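Local coordinates for protein benzoylformate decarboxylase (Mycobacterium smegmatis, PDB 4Q9D) that belongs to the thiamine pyrophosphate-dependent enzymes and has a magnesium ion bound in its C-terminal cofactor-binding domain, at residues His8-Tyr12 / Ser33-Asp37. Numbering follows the deposited sequence.
Sequences HDVTY and SFLRD
Two ring side chains, His8 and Tyr12, reach from helix 7-18 to one backbone carbonyl, Phe34 O, at the end of the short helix 32-35. Both helices belong to the N-terminal thiamine pyrophosphate-binding domain, an alpha/beta fold whose parallel sheet contains strand 22-25, the strand that lies between them in sequence. Being one helical turn apart, the two rings leave the same side of helix 7-18, and Tyr12 CE2 lies 3.2 Å above the plane of the His8 imidazole, toward its rim. The tyrosine hydroxyl gives the firmer bond: Tyr12 OH donates to Phe34 O at 2.8 Å. It stands 43° out of the carbonyl plane, so no lone pair is met squarely. The bond from His8 NE2 to Phe34 O, at 3.0 Å, is weak, since its N-H...O angle is bent to 127°. His8 NE2 also lies 2.9 Å from Arg36 O, the carbonyl of the first residue to leave helical geometry. His8 CG is anti to the backbone N (chi1 -171°), which extends the imidazole toward this group of carbonyls; Ser33 O lies at the ring edge, 3.2 Å from His8 CD2. Phe34 departs from its backbone away from helix 7-18, yet its ring end returns to Tyr12. The two aromatic planes are nearly parallel, but they are slid so far apart, with centroids at 5.3 Å, that they barely overlap. Phe42 meets the Tyr12 ring edge-to-face, and Trp166 adjoins Phe34 in this buried region. Beyond the rings, Arg36 NH2 forms a salt bridge with Asp167. Of the atoms of 8-12, the one nearest the Phe34 ring is Tyr12 OH, which sits over one face, offset toward the rim, 3.3 Å from Phe34 CE1.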
# COMPACT_ATOMS: atom_id res chain seq x y z
N HIS B 8 -19.43 -20.06 11.69
CA HIS B 8 -19.82 -19.32 12.89
C HIS B 8 -19.66 -20.19 14.15
O HIS B 8 -19.05 -19.76 15.14
CB HIS B 8 -21.27 -18.84 12.72
CG HIS B 8 -21.74 -17.88 13.78
ND1 HIS B 8 -22.10 -18.29 15.05
CD2 HIS B 8 -21.96 -16.54 13.74
CE1 HIS B 8 -22.52 -17.25 15.75
NE2 HIS B 8 -22.44 -16.17 14.98
N ASP B 9 -20.19 -21.42 14.11
CA ASP B 9 -20.08 -22.34 15.26
C ASP B 9 -18.64 -22.58 15.68
O ASP B 9 -18.28 -22.43 16.86
CB ASP B 9 -20.69 -23.73 14.94
CG ASP B 9 -22.19 -23.69 14.71
OD1 ASP B 9 -22.88 -22.90 15.39
OD2 ASP B 9 -22.68 -24.44 13.84
N VAL B 10 -17.83 -23.02 14.73
CA VAL B 10 -16.49 -23.42 15.09
C VAL B 10 -15.59 -22.21 15.40
O VAL B 10 -14.60 -22.35 16.13
CB VAL B 10 -15.85 -24.37 14.02
CG1 VAL B 10 -16.83 -25.51 13.66
CG2 VAL B 10 -15.45 -23.63 12.79
N THR B 11 -15.90 -21.03 14.86
CA THR B 11 -15.06 -19.86 15.14
C THR B 11 -15.26 -19.40 16.59
O THR B 11 -14.29 -19.20 17.32
CB THR B 11 -15.34 -18.68 14.20
OG1 THR B 11 -15.06 -19.07 12.85
CG2 THR B 11 -14.44 -17.48 14.55
N TYR B 12 -16.51 -19.26 17.01
CA TYR B 12 -16.78 -18.95 18.42
C TYR B 12 -16.23 -20.03 19.35
O TYR B 12 -15.69 -19.72 20.41
CB TYR B 12 -18.27 -18.75 18.63
CG TYR B 12 -18.71 -17.34 18.31
CD1 TYR B 12 -18.55 -16.31 19.25
CD2 TYR B 12 -19.25 -17.02 17.07
CE1 TYR B 12 -18.94 -15.01 18.96
CE2 TYR B 12 -19.66 -15.73 16.77
CZ TYR B 12 -19.50 -14.73 17.72
OH TYR B 12 -19.91 -13.43 17.46
N SER B 33 -24.36 -11.01 10.64
CA SER B 33 -24.21 -12.46 10.57
C SER B 33 -23.12 -12.97 11.50
O SER B 33 -23.13 -14.15 11.88
CB SER B 33 -23.97 -12.95 9.13
OG SER B 33 -22.80 -12.37 8.58
N PHE B 34 -22.18 -12.09 11.87
CA PHE B 34 -21.14 -12.46 12.84
C PHE B 34 -21.72 -12.49 14.27
O PHE B 34 -21.43 -13.39 15.05
CB PHE B 34 -19.95 -11.47 12.79
CG PHE B 34 -18.97 -11.64 13.94
CD1 PHE B 34 -18.36 -12.87 14.18
CD2 PHE B 34 -18.68 -10.58 14.80
CE1 PHE B 34 -17.46 -13.04 15.23
CE2 PHE B 34 -17.78 -10.74 15.86
CZ PHE B 34 -17.17 -11.98 16.08
N LEU B 35 -22.50 -11.46 14.59
CA LEU B 35 -22.98 -11.21 15.95
C LEU B 35 -24.24 -12.00 16.33
O LEU B 35 -24.55 -12.16 17.51
CB LEU B 35 -23.24 -9.72 16.13
CG LEU B 35 -21.95 -8.87 16.05
CD1 LEU B 35 -22.28 -7.42 16.22
CD2 LEU B 35 -20.97 -9.31 17.14
N ARG B 36 -24.96 -12.45 15.31
CA ARG B 36 -26.18 -13.25 15.48
C ARG B 36 -25.89 -14.51 16.33
O ARG B 36 -24.84 -15.13 16.19
CB ARG B 36 -26.71 -13.66 14.11
CG ARG B 36 -28.20 -13.94 14.06
CD ARG B 36 -28.79 -13.65 12.67
NE ARG B 36 -28.10 -14.38 11.60
CZ ARG B 36 -27.83 -13.87 10.40
NH1 ARG B 36 -28.19 -12.62 10.11
NH2 ARG B 36 -27.19 -14.59 9.48
N ASP B 37 -26.81 -14.87 17.22
CA ASP B 37 -26.59 -16.04 18.08
C ASP B 37 -25.30 -15.93 18.86
O ASP B 37 -24.57 -16.90 19.01
CB ASP B 37 -26.52 -17.31 17.25
CG ASP B 37 -27.87 -17.74 16.76
OD1 ASP B 37 -28.82 -17.60 17.56
OD2 ASP B 37 -27.98 -18.18 15.60